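Local coordinates for protein esterase A (Caulobacter crescentus, PDB 5GKV) that probably hydrolyses ester bonds as a serine esterase of the beta-lactamase and penicillin-binding protein family, at residues A[26-31]-A[55-60]; A[107-112]-A[182-187]; A[112-117]-A[154-159]; A[223-228]-A[362-367]. All blocks are in the same frame, centred on the assembly; numbering follows the deposited sequence.

Contact 1: A[26-31]-A[55-60]; sequences AVREVF and VDLMGG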
loop_
_atom_site.group_PDB
_atom_site.type_symbol
_atom_site.label_atom_id
_atom_site.label_comp_id
_atom_site.label_asym_id
_atom_site.label_seq_id
_atom_site.Cartn_x
_atom_site.Cartn_y
_atom_site.Cartn_z
ATOM N N ALA A 26 22.570 -7.763 -12.320
ATOM C CA ALA A 26 21.393 -8.474 -12.822
ATOM C C ALA A 26 20.124 -7.631 -12.698
ATOM O O ALA A 26 19.219 -7.732 -13.540
ATOM C CB ALA A 26 21.209 -9.802 -12.073
ATOM N N VAL A 27 20.036 -6.802 -11.661
ATOM C CA VAL A 27 18.864 -5.942 -11.513
ATOM C C VAL A 27 18.782 -4.957 -12.674
ATOM O O VAL A 27 17.716 -4.768 -13.270
ATOM C CB VAL A 27 18.891 -5.219 -10.156
ATOM C CG1 VAL A 27 17.674 -4.313 -10.026
ATOM C CG2 VAL A 27 18.883 -6.252 -9.021
ATOM N N ARG A 28 19.911 -4.313 -13.012
ATOM C CA ARG A 28 19.904 -3.384 -14.142
ATOM C C ARG A 28 19.513 -4.091 -15.433
ATOM O O ARG A 28 18.758 -3.544 -16.248
ATOM C CB ARG A 28 21.273 -2.704 -14.300
ATOM C CG ARG A 28 21.318 -1.696 -15.461
ATOM C CD ARG A 28 22.723 -1.157 -15.740
ATOM N NE ARG A 28 23.386 -0.471 -14.617
ATOM C CZ ARG A 28 23.372 0.851 -14.396
ATOM N NH1 ARG A 28 22.693 1.677 -15.189
ATOM N NH2 ARG A 28 24.036 1.358 -13.361
ATOM N N GLU A 29 19.997 -5.323 -15.632
ATOM C CA GLU A 29 19.647 -6.072 -16.839
ATOM C C GLU A 29 18.144 -6.317 -16.926
ATOM O O GLU A 29 17.527 -6.111 -17.983
ATOM C CB GLU A 29 20.389 -7.408 -16.859
ATOM C CG GLU A 29 21.882 -7.287 -17.062
ATOM C CD GLU A 29 22.262 -7.171 -18.530
ATOM O OE1 GLU A 29 21.472 -7.627 -19.393
ATOM O OE2 GLU A 29 23.351 -6.634 -18.814
ATOM N N VAL A 30 17.546 -6.788 -15.828
ATOM C CA VAL A 30 16.108 -7.054 -15.798
ATOM C C VAL A 30 15.323 -5.763 -15.976
ATOM O O VAL A 30 14.329 -5.720 -16.720
ATOM C CB VAL A 30 15.732 -7.771 -14.489
ATOM C CG1 VAL A 30 14.209 -7.847 -14.332
ATOM C CG2 VAL A 30 16.355 -9.188 -14.467
ATOM N N PHE A 31 15.765 -4.693 -15.298
ATOM C CA PHE A 31 15.140 -3.381 -15.428
ATOM C C PHE A 31 15.124 -2.935 -16.886
ATOM O O PHE A 31 14.075 -2.579 -17.429
ATOM C CB PHE A 31 15.896 -2.379 -14.541
ATOM C CG PHE A 31 15.178 -1.071 -14.303
ATOM C CD1 PHE A 31 14.125 -0.989 -13.404
ATOM C CD2 PHE A 31 15.589 0.077 -14.953
ATOM C CE1 PHE A 31 13.471 0.226 -13.168
ATOM C CE2 PHE A 31 14.948 1.301 -14.726
ATOM C CZ PHE A 31 13.890 1.373 -13.824
ATOM N N VAL A 55 20.389 0.048 -4.689
ATOM C CA VAL A 55 20.023 0.130 -6.099
ATOM C C VAL A 55 18.915 1.159 -6.214
ATOM O O VAL A 55 17.953 1.122 -5.444
ATOM C CB VAL A 55 19.541 -1.221 -6.655
ATOM C CG1 VAL A 55 19.122 -1.083 -8.144
ATOM C CG2 VAL A 55 20.600 -2.307 -6.462
ATOM N N ASP A 56 19.047 2.074 -7.166
ATOM C CA ASP A 56 18.002 3.065 -7.413
ATOM C C ASP A 56 18.069 3.393 -8.901
ATOM O O ASP A 56 18.886 4.220 -9.318
ATOM C CB ASP A 56 18.205 4.291 -6.528
ATOM C CG ASP A 56 17.230 5.413 -6.836
ATOM O OD1 ASP A 56 16.156 5.139 -7.410
ATOM O OD2 ASP A 56 17.546 6.585 -6.496
ATOM N N LEU A 57 17.243 2.720 -9.697
ATOM C CA LEU A 57 17.281 2.844 -11.149
ATOM C C LEU A 57 16.014 3.507 -11.666
ATOM O O LEU A 57 14.915 3.212 -11.190
ATOM C CB LEU A 57 17.431 1.479 -11.817
ATOM C CG LEU A 57 18.760 0.770 -11.593
ATOM C CD1 LEU A 57 18.654 -0.609 -12.193
ATOM C CD2 LEU A 57 19.903 1.562 -12.223
ATOM N N MET A 58 16.185 4.363 -12.677
ATOM C CA MET A 58 15.114 5.126 -13.310
ATOM C C MET A 58 15.114 4.854 -14.805
ATOM O O MET A 58 16.177 4.719 -15.411
ATOM C CB MET A 58 15.311 6.629 -13.075
ATOM C CG MET A 58 15.087 7.073 -11.621
ATOM S SD MET A 58 15.808 8.704 -11.337
ATOM C CE MET A 58 17.559 8.260 -11.339
ATOM N N GLY A 59 13.928 4.799 -15.418
ATOM C CA GLY A 59 13.872 4.666 -16.862
ATOM C C GLY A 59 12.605 5.269 -17.424
ATOM O O GLY A 59 11.601 5.421 -16.715
ATOM N N GLY A 60 12.673 5.648 -18.708
ATOM C CA GLY A 60 11.461 6.065 -19.403
ATOM C C GLY A 60 10.949 7.441 -18.986
ATOM O O GLY A 60 11.721 8.352 -18.653
#
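Phe31 lays its ring against the strand beside Leu57, and the two make the densest part of this contact. Leu57 CB stands over one face of the Phe31 ring, 3.9 Å from its centroid and 14° off the normal, a CH-pi contact. The rim of the same ring is pressed to the backbone: Phe31 CZ lies 3.4 Å from Leu57 O, and Gly59 N comes to the ring edge in plane. Gly59 carries no side chain, so the ring edge can come close to the strand. With CG anti to the backbone N (chi1 -166°), the ring projects from the helix to the strand and runs antiparallel to the Leu57 side chain as the two pass. Leu57 CD1 is wedged in turn against the helix backbone, 3.6 Å from Arg28 CA.

Helix 25-35 here runs along strand 52-60; the axes of the two short segments approach to 9.9 Å and are nearly parallel at 19°, as a helix covering the antiparallel sheet of the alpha/beta part of the beta-lactamase fold. Helix 373-384 meets the same helix through Val30 and Phe31, and Phe45 of strand 42-49 continues the apolar layer beneath Val27 and Phe31.

Packing is looser at the two flanks. Towards the start of the segments, Val27 CG1 and Val55 CG1 meet at 4.0 Å as a simple methyl contact. On the partly exposed flank, Arg28 crosses Leu57 at about a right angle, bending at chi3 so that Leu57 CD2 lies over one guanidinium face, toward its rim, with Arg28 NH1 4.1 Å from that methyl.

Contact 2: A[107-112]-A[182-187]; sequences DVWPEF and FRRVDG
Arg184 NH1 donates to Glu111 OE1 at 3.0 Å, forming a salt bridge, and also donates to a water. The bridge ties helix 173-186 to the 3-10 turn that follows helix 105-108, within the helical part of the beta-lactamase fold. Its geometry is imperfect: the N-H...O angle is 138°, the oxygen is met on its syn side but out of the carboxylate plane, and carboxylate and guanidinium planes stand almost perpendicular, at 88°. The water gives a weak bond to Val108 O, so the arginine reaches the turn by a second, solvent-mediated route. Arg184 NE also forms a salt bridge with Glu180 of its own helix. Held by Glu111 across the contact and by Glu180 one turn earlier, the guanidinium is probably limited in its rotation.

Trp109 supplies the floor: its CD1 lies over the centre of one guanidinium face, 3.5 Å from Arg184 CZ, although the two planes are inclined by 33°. The aliphatic part of the arginine passes Val108 instead, with Arg184 CD 3.3 Å from Val108 O; the bend at chi2 carries the chain past that carbonyl and on to the indole. One residue further along the helix the contact turns apolar: Val185 CG2 touches Val108 CG1 at 3.8 Å.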
loop_
_atom_site.group_PDB
_atom_site.type_symbol
_atom_site.label_atom_id
_atom_site.label_comp_id
_atom_site.label_asym_id
_atom_site.label_seq_id
_atom_site.Cartn_x
_atom_site.Cartn_y
_atom_site.Cartn_z
ATOM N N ASP A 107 -14.471 0.604 20.784
ATOM C CA ASP A 107 -13.920 1.241 21.975
ATOM C C ASP A 107 -13.376 2.633 21.675
ATOM O O ASP A 107 -13.492 3.537 22.509
ATOM C CB ASP A 107 -12.836 0.370 22.600
ATOM C CG ASP A 107 -12.589 0.734 24.052
ATOM O OD1 ASP A 107 -11.410 0.898 24.428
ATOM O OD2 ASP A 107 -13.582 0.884 24.804
ATOM N N VAL A 108 -12.784 2.839 20.491
ATOM C CA VAL A 108 -12.281 4.167 20.140
ATOM C C VAL A 108 -13.194 4.896 19.163
ATOM O O VAL A 108 -13.006 6.104 18.941
ATOM C CB VAL A 108 -10.846 4.096 19.569
ATOM C CG1 VAL A 108 -9.936 3.318 20.518
ATOM C CG2 VAL A 108 -10.861 3.468 18.198
ATOM N N TRP A 109 -14.189 4.212 18.599
ATOM C CA TRP A 109 -15.069 4.765 17.569
ATOM C C TRP A 109 -16.467 4.256 17.893
ATOM O O TRP A 109 -16.965 3.303 17.273
ATOM C CB TRP A 109 -14.588 4.335 16.178
ATOM C CG TRP A 109 -15.390 4.744 14.983
ATOM C CD1 TRP A 109 -16.513 5.520 14.944
ATOM C CD2 TRP A 109 -15.115 4.367 13.628
ATOM N NE1 TRP A 109 -16.947 5.659 13.646
ATOM C CE2 TRP A 109 -16.108 4.955 12.819
ATOM C CE3 TRP A 109 -14.117 3.601 13.025
ATOM C CZ2 TRP A 109 -16.128 4.801 11.432
ATOM C CZ3 TRP A 109 -14.143 3.434 11.630
ATOM C CH2 TRP A 109 -15.144 4.028 10.859
ATOM N N PRO A 110 -17.119 4.846 18.905
ATOM C CA PRO A 110 -18.353 4.242 19.444
ATOM C C PRO A 110 -19.431 4.026 18.404
ATOM O O PRO A 110 -20.169 3.033 18.487
ATOM C CB PRO A 110 -18.798 5.254 20.508
ATOM C CG PRO A 110 -17.527 5.936 20.923
ATOM C CD PRO A 110 -16.710 6.046 19.664
ATOM N N GLU A 111 -19.519 4.912 17.408
ATOM C CA GLU A 111 -20.520 4.769 16.357
ATOM C C GLU A 111 -20.334 3.495 15.541
ATOM O O GLU A 111 -21.299 3.020 14.928
ATOM C CB GLU A 111 -20.481 5.993 15.451
ATOM C CG GLU A 111 -20.821 7.302 16.180
ATOM C CD GLU A 111 -19.609 8.015 16.781
ATOM O OE1 GLU A 111 -18.587 7.364 17.099
ATOM O OE2 GLU A 111 -19.693 9.249 16.949
ATOM N N PHE A 112 -19.125 2.928 15.533
ATOM C CA PHE A 112 -18.865 1.704 14.778
ATOM C C PHE A 112 -19.655 0.508 15.300
ATOM O O PHE A 112 -19.780 -0.491 14.588
ATOM C CB PHE A 112 -17.378 1.368 14.824
ATOM C CG PHE A 112 -16.939 0.403 13.747
ATOM C CD1 PHE A 112 -16.777 0.837 12.436
ATOM C CD2 PHE A 112 -16.662 -0.922 14.050
ATOM C CE1 PHE A 112 -16.363 -0.036 11.437
ATOM C CE2 PHE A 112 -16.249 -1.813 13.052
ATOM C CZ PHE A 112 -16.103 -1.363 11.744
ATOM N N PHE A 182 -7.068 5.668 13.512
ATOM C CA PHE A 182 -5.875 6.478 13.769
ATOM C C PHE A 182 -6.240 7.875 14.270
ATOM O O PHE A 182 -5.701 8.348 15.280
ATOM C CB PHE A 182 -5.024 6.592 12.499
ATOM C CG PHE A 182 -3.731 7.321 12.727
ATOM C CD1 PHE A 182 -3.659 8.694 12.592
ATOM C CD2 PHE A 182 -2.597 6.625 13.101
ATOM C CE1 PHE A 182 -2.466 9.358 12.831
ATOM C CE2 PHE A 182 -1.411 7.280 13.347
ATOM C CZ PHE A 182 -1.350 8.648 13.212
ATOM N N ARG A 183 -7.126 8.565 13.545
ATOM C CA ARG A 183 -7.489 9.943 13.879
ATOM C C ARG A 183 -8.057 10.042 15.293
ATOM O O ARG A 183 -7.674 10.925 16.073
ATOM C CB ARG A 183 -8.494 10.472 12.845
ATOM C CG ARG A 183 -8.704 11.981 12.843
ATOM C CD ARG A 183 -9.840 12.404 11.879
ATOM N NE ARG A 183 -11.147 11.899 12.309
ATOM C CZ ARG A 183 -11.746 12.229 13.457
ATOM N NH1 ARG A 183 -11.161 13.074 14.305
ATOM N NH2 ARG A 183 -12.932 11.705 13.766
ATOM N N ARG A 184 -8.960 9.131 15.650
ATOM C CA ARG A 184 -9.566 9.181 16.978
ATOM C C ARG A 184 -8.563 8.890 18.085
ATOM O O ARG A 184 -8.716 9.404 19.201
ATOM C CB ARG A 184 -10.726 8.201 17.051
ATOM C CG ARG A 184 -11.758 8.494 15.995
ATOM C CD ARG A 184 -13.137 8.408 16.514
ATOM N NE ARG A 184 -14.096 8.663 15.449
ATOM C CZ ARG A 184 -15.405 8.750 15.646
ATOM N NH1 ARG A 184 -15.884 8.607 16.876
ATOM N NH2 ARG A 184 -16.226 8.970 14.619
ATOM N N VAL A 185 -7.540 8.087 17.813
ATOM C CA VAL A 185 -6.564 7.766 18.852
ATOM C C VAL A 185 -5.437 8.790 18.891
ATOM O O VAL A 185 -5.131 9.365 19.942
ATOM C CB VAL A 185 -6.021 6.333 18.660
ATOM C CG1 VAL A 185 -4.829 6.095 19.579
ATOM C CG2 VAL A 185 -7.115 5.324 18.949
ATOM N N ASP A 186 -4.810 9.039 17.745
ATOM C CA ASP A 186 -3.677 9.954 17.694
ATOM C C ASP A 186 -4.129 11.406 17.782
ATOM O O ASP A 186 -3.462 12.231 18.417
ATOM C CB ASP A 186 -2.871 9.718 16.407
ATOM C CG ASP A 186 -1.775 10.754 16.207
ATOM O OD1 ASP A 186 -2.093 11.905 15.834
ATOM O OD2 ASP A 186 -0.593 10.407 16.417
ATOM N N GLY A 187 -5.243 11.746 17.144
ATOM C CA GLY A 187 -5.653 13.136 17.095
ATOM C C GLY A 187 -5.479 13.777 15.731
ATOM O O GLY A 187 -6.315 14.578 15.299
HETATM O O HOH W 1 -14.476 8.985 19.772
#

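Contact 3: A[112-117]-A[154-159]; sequences FAQAGK and LAAMAP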
loop_
_atom_site.group_PDB
_atom_site.type_symbol
_atom_site.label_atom_id
_atom_site.label_comp_id
_atom_site.label_asym_id
_atom_site.label_seq_id
_atom_site.Cartn_x
_atom_site.Cartn_y
_atom_site.Cartn_z
ATOM N N PHE A 112 -19.125 2.928 15.533
ATOM C CA PHE A 112 -18.865 1.704 14.778
ATOM C C PHE A 112 -19.655 0.508 15.300
ATOM O O PHE A 112 -19.780 -0.491 14.588
ATOM C CB PHE A 112 -17.378 1.368 14.824
ATOM C CG PHE A 112 -16.939 0.403 13.747
ATOM C CD1 PHE A 112 -16.777 0.837 12.436
ATOM C CD2 PHE A 112 -16.662 -0.922 14.050
ATOM C CE1 PHE A 112 -16.363 -0.036 11.437
ATOM C CE2 PHE A 112 -16.249 -1.813 13.052
ATOM C CZ PHE A 112 -16.103 -1.363 11.744
ATOM N N ALA A 113 -20.158 0.565 16.537
ATOM C CA ALA A 113 -20.822 -0.600 17.108
ATOM C C ALA A 113 -22.116 -0.972 16.383
ATOM O O ALA A 113 -22.636 -2.071 16.614
ATOM C CB ALA A 113 -21.111 -0.370 18.595
ATOM N N GLN A 114 -22.634 -0.113 15.506
ATOM C CA GLN A 114 -23.922 -0.371 14.874
ATOM C C GLN A 114 -23.904 -1.656 14.044
ATOM O O GLN A 114 -22.848 -2.151 13.617
ATOM C CB GLN A 114 -24.322 0.792 13.975
ATOM C CG GLN A 114 -24.428 2.126 14.669
ATOM C CD GLN A 114 -24.641 3.233 13.672
ATOM O OE1 GLN A 114 -25.727 3.362 13.099
ATOM N NE2 GLN A 114 -23.598 4.019 13.419
ATOM N N ALA A 115 -25.113 -2.196 13.823
ATOM C CA ALA A 115 -25.341 -3.337 12.931
ATOM C C ALA A 115 -24.527 -4.560 13.336
ATOM O O ALA A 115 -24.092 -5.341 12.485
ATOM C CB ALA A 115 -25.061 -2.967 11.472
ATOM N N GLY A 116 -24.311 -4.741 14.634
ATOM C CA GLY A 116 -23.673 -5.949 15.114
ATOM C C GLY A 116 -22.157 -5.971 15.099
ATOM O O GLY A 116 -21.576 -7.050 15.265
ATOM N N LYS A 117 -21.490 -4.826 14.925
ATOM C CA LYS A 117 -20.031 -4.783 14.844
ATOM C C LYS A 117 -19.362 -4.387 16.169
ATOM O O LYS A 117 -18.198 -3.980 16.167
ATOM C CB LYS A 117 -19.586 -3.826 13.734
ATOM C CG LYS A 117 -20.176 -4.104 12.362
ATOM C CD LYS A 117 -19.476 -3.289 11.277
ATOM C CE LYS A 117 -19.644 -1.791 11.500
ATOM N NZ LYS A 117 -21.082 -1.415 11.623
ATOM N N LEU A 154 -19.855 3.572 6.844
ATOM C CA LEU A 154 -19.208 2.343 7.297
ATOM C C LEU A 154 -19.651 1.982 8.710
ATOM O O LEU A 154 -19.960 0.817 9.004
ATOM C CB LEU A 154 -17.681 2.497 7.231
ATOM C CG LEU A 154 -17.039 2.499 5.838
ATOM C CD1 LEU A 154 -15.551 2.954 5.852
ATOM C CD2 LEU A 154 -17.140 1.113 5.191
ATOM N N ALA A 155 -19.677 2.971 9.612
ATOM C CA ALA A 155 -20.076 2.699 10.986
ATOM C C ALA A 155 -21.475 2.103 11.052
ATOM O O ALA A 155 -21.753 1.263 11.917
ATOM C CB ALA A 155 -20.004 3.980 11.821
ATOM N N ALA A 156 -22.351 2.497 10.134
ATOM C CA ALA A 156 -23.725 2.015 10.138
ATOM C C ALA A 156 -23.911 0.723 9.355
ATOM O O ALA A 156 -24.976 0.107 9.453
ATOM C CB ALA A 156 -24.653 3.086 9.567
ATOM N N MET A 157 -22.903 0.276 8.610
ATOM C CA MET A 157 -23.101 -0.817 7.668
ATOM C C MET A 157 -23.059 -2.185 8.346
ATOM O O MET A 157 -22.259 -2.433 9.256
ATOM C CB MET A 157 -22.052 -0.740 6.566
ATOM C CG MET A 157 -22.059 -1.938 5.619
ATOM S SD MET A 157 -20.873 -1.723 4.298
ATOM C CE MET A 157 -20.845 -3.416 3.667
ATOM N N ALA A 158 -23.952 -3.083 7.894
ATOM C CA ALA A 158 -23.932 -4.477 8.312
ATOM C C ALA A 158 -22.890 -5.255 7.507
ATOM O O ALA A 158 -22.783 -5.064 6.298
ATOM C CB ALA A 158 -25.307 -5.107 8.117
ATOM N N PRO A 159 -22.112 -6.129 8.155
ATOM C CA PRO A 159 -21.055 -6.859 7.445
ATOM C C PRO A 159 -21.606 -7.792 6.378
ATOM O O PRO A 159 -22.653 -8.422 6.548
ATOM C CB PRO A 159 -20.366 -7.664 8.552
ATOM C CG PRO A 159 -20.757 -6.991 9.836
ATOM C CD PRO A 159 -22.082 -6.345 9.612
#
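Lys117 and the carbonyls of Ala155 and Met157 form the polar centre of this contact, where a loop lysine plants its ammonium group at the C-terminal end of helix 147-156, in the helical part of the beta-lactamase fold. Lys117 NZ donates to Ala155 O at 2.8 Å and to Met157 O at 2.8 Å, and within its own loop to Gln114 O, also at 2.8 Å. These three strong bonds match its three hydrogens, and Phe112 O is only a weak, additional neighbour. The approaches differ. Ala155 O and Gln114 O are met from well above their carbonyl planes, whereas Met157 O is met only 23° from its plane.

Gln114 O is shared: Lys117 NZ and the backbone N of Lys117 reach it from opposite faces. Leu154 O is used differently, receiving Met157 N as the helix ends. This cluster of carbonyl oxygens, together with the helix end, would be expected to stabilise the positive charge of the buried lysine. Bends at chi3 (-62°) and chi4 (-55°) curl the chain back over its own loop, placing Lys117 CE over the centre of one face of the Phe112 ring in a cation-pi arrangement.

Gln114 spreads its extended side chain along Ala155 and Ala156, while its NE2 donates to Glu111 O. Beyond the ammonium the contact is van der Waals packing: Ala115 CB lies 3.6 Å from Met157 O, and Lys117 CG 3.9 Å from Pro159 CG.

Contact 4: A[223-228]-A[362-367]; sequences RPTAMP and MNKQGN
Pro224 and Gln365 bring their CA atoms to 5.0 Å and Pro228 and Asn367 to 4.6 Å, so two irregular segments run close together with CA-H...O contacts at both places, the straighter being Pro224 CA to Gln365 O (149° at the hydrogen). A water bridges the Pro224 end, donating to both Arg223 O and Gln365 O while accepting from Lys364, its chain extended to CE and turned at chi4 (64°) to bring NZ to the water.

The prolines do much of the side-chain work. Gln365, its CG anti to the carbonyl carbon (chi1 -59°), runs past the CG-CD side of the Pro224 ring and sets OE1 3.3 Å from Pro224 CD. At the far end, Pro228 CB lies 3.3 Å from Asn367 O. Asn367 ND2 reaches Met227 O in a straight but weak hydrogen bond of 3.4 Å, and Asn367 CB covers Ala226 O, a buried carbonyl without a polar partner.

Both are loops beside the beta-lactamase-type sheet: 362-367 leaves strand 356-362 for helix 373-384, where Arg374 bonds Lys364 O; 223-228 lies between strand 206-208 and helix 235-241, and backbone hydrogen bonds of Met222 with Asn363 and Gln365 join the two chains just before it.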
loop_
_atom_site.group_PDB
_atom_site.type_symbol
_atom_site.label_atom_id
_atom_site.label_comp_id
_atom_site.label_asym_id
_atom_site.label_seq_id
_atom_site.Cartn_x
_atom_site.Cartn_y
_atom_site.Cartn_z
ATOM N N ARG A 223 -3.687 4.026 -18.143
ATOM C CA ARG A 223 -4.629 3.075 -17.589
ATOM C C ARG A 223 -4.457 1.712 -18.267
ATOM O O ARG A 223 -3.845 1.610 -19.334
ATOM C CB ARG A 223 -6.060 3.612 -17.734
ATOM C CG ARG A 223 -6.673 3.562 -19.148
ATOM C CD ARG A 223 -5.869 4.349 -20.214
ATOM N NE ARG A 223 -5.513 5.677 -19.729
ATOM C CZ ARG A 223 -4.574 6.454 -20.251
ATOM N NH1 ARG A 223 -3.833 6.049 -21.289
ATOM N NH2 ARG A 223 -4.350 7.642 -19.705
ATOM N N PRO A 224 -4.940 0.639 -17.636
ATOM C CA PRO A 224 -4.632 -0.706 -18.143
ATOM C C PRO A 224 -5.215 -0.943 -19.528
ATOM O O PRO A 224 -6.232 -0.359 -19.907
ATOM C CB PRO A 224 -5.274 -1.633 -17.105
ATOM C CG PRO A 224 -5.377 -0.810 -15.868
ATOM C CD PRO A 224 -5.637 0.593 -16.338
ATOM N N THR A 225 -4.546 -1.817 -20.286
ATOM C CA THR A 225 -5.051 -2.204 -21.604
ATOM C C THR A 225 -6.290 -3.091 -21.498
ATOM O O THR A 225 -7.146 -3.069 -22.392
ATOM C CB THR A 225 -3.951 -2.916 -22.407
ATOM O OG1 THR A 225 -3.623 -4.166 -21.786
ATOM C CG2 THR A 225 -2.687 -2.057 -22.479
ATOM N N ALA A 226 -6.408 -3.867 -20.420
ATOM C CA ALA A 226 -7.530 -4.779 -20.234
ATOM C C ALA A 226 -7.803 -4.929 -18.745
ATOM O O ALA A 226 -6.920 -4.692 -17.915
ATOM C CB ALA A 226 -7.252 -6.145 -20.873
ATOM N N MET A 227 -9.030 -5.321 -18.409
ATOM C CA MET A 227 -9.406 -5.423 -17.006
ATOM C C MET A 227 -8.717 -6.611 -16.341
ATOM O O MET A 227 -8.418 -7.616 -16.994
ATOM C CB MET A 227 -10.919 -5.562 -16.848
ATOM C CG MET A 227 -11.736 -4.483 -17.557
ATOM S SD MET A 227 -10.858 -2.945 -17.964
ATOM C CE MET A 227 -10.532 -2.205 -16.351
ATOM N N PRO A 228 -8.443 -6.516 -15.045
ATOM C CA PRO A 228 -7.970 -7.692 -14.311
ATOM C C PRO A 228 -9.049 -8.762 -14.271
ATOM O O PRO A 228 -10.249 -8.471 -14.313
ATOM C CB PRO A 228 -7.662 -7.144 -12.911
ATOM C CG PRO A 228 -8.458 -5.876 -12.807
ATOM C CD PRO A 228 -8.535 -5.316 -14.192
ATOM N N MET A 362 5.734 2.636 -10.780
ATOM C CA MET A 362 5.677 2.856 -12.222
ATOM C C MET A 362 4.373 3.549 -12.568
ATOM O O MET A 362 3.456 3.621 -11.752
ATOM C CB MET A 362 5.805 1.534 -13.003
ATOM C CG MET A 362 4.508 0.684 -13.064
ATOM S SD MET A 362 3.699 0.245 -11.484
ATOM C CE MET A 362 2.018 0.751 -11.851
ATOM N N ASN A 363 4.275 4.043 -13.807
ATOM C CA ASN A 363 3.050 4.725 -14.196
ATOM C C ASN A 363 2.292 4.057 -15.337
ATOM O O ASN A 363 1.154 4.456 -15.600
ATOM C CB ASN A 363 3.319 6.206 -14.537
ATOM C CG ASN A 363 4.316 6.399 -15.670
ATOM O OD1 ASN A 363 4.959 5.461 -16.115
ATOM N ND2 ASN A 363 4.467 7.650 -16.117
ATOM N N LYS A 364 2.849 3.043 -15.987
ATOM C CA LYS A 364 2.066 2.215 -16.903
ATOM C C LYS A 364 1.386 1.097 -16.105
ATOM O O LYS A 364 2.050 0.210 -15.554
ATOM C CB LYS A 364 2.929 1.656 -18.027
ATOM C CG LYS A 364 2.134 0.769 -19.006
ATOM C CD LYS A 364 3.010 0.322 -20.171
ATOM C CE LYS A 364 2.280 -0.668 -21.088
ATOM N NZ LYS A 364 1.098 -0.025 -21.744
ATOM N N GLN A 365 0.059 1.147 -16.035
ATOM C CA GLN A 365 -0.699 0.207 -15.217
ATOM C C GLN A 365 -0.911 -1.100 -15.966
ATOM O O GLN A 365 -1.375 -1.097 -17.108
ATOM C CB GLN A 365 -2.039 0.831 -14.829
ATOM C CG GLN A 365 -1.858 2.122 -14.046
ATOM C CD GLN A 365 -3.174 2.709 -13.535
ATOM O OE1 GLN A 365 -4.190 2.693 -14.228
ATOM N NE2 GLN A 365 -3.156 3.212 -12.317
ATOM N N GLY A 366 -0.559 -2.214 -15.329
ATOM C CA GLY A 366 -0.880 -3.528 -15.845
ATOM C C GLY A 366 -2.227 -3.986 -15.317
ATOM O O GLY A 366 -2.975 -3.230 -14.698
ATOM N N ASN A 367 -2.540 -5.255 -15.561
ATOM C CA ASN A 367 -3.811 -5.783 -15.077
ATOM C C ASN A 367 -3.624 -6.909 -14.065
ATOM O O ASN A 367 -4.553 -7.696 -13.839
ATOM C CB ASN A 367 -4.677 -6.248 -16.248
ATOM C CG ASN A 367 -4.176 -7.536 -16.865
ATOM O OD1 ASN A 367 -2.967 -7.763 -16.962
ATOM N ND2 ASN A 367 -5.108 -8.396 -17.280
HETATM O O HOH W 2 -1.289 0.312 -19.559
#

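Overall arrangement
The four contacts divide between two parts of one beta-lactamase-type chain. Contact 1 and contact 4 belong to the sheet side: strand 52-60 and strand 356-362 both pair with strand 42-49, and the two centres are 20 Å apart. Contact 2 and contact 3 lie in the helical part, their centres 14 Å apart; they share Phe112, touch at Glu111 O and Ala155 CB, and join the loop after helix 105-108 to the consecutive helices 147-156 and 173-186. Contacts 1 and 3 are farthest apart, about 47 Å between centres. Along the chain contact 1 closes first, contact 3 falls within the span of contact 2, and contact 4 comes last, tying loop 223-228 to the chain leaving strand 356-362.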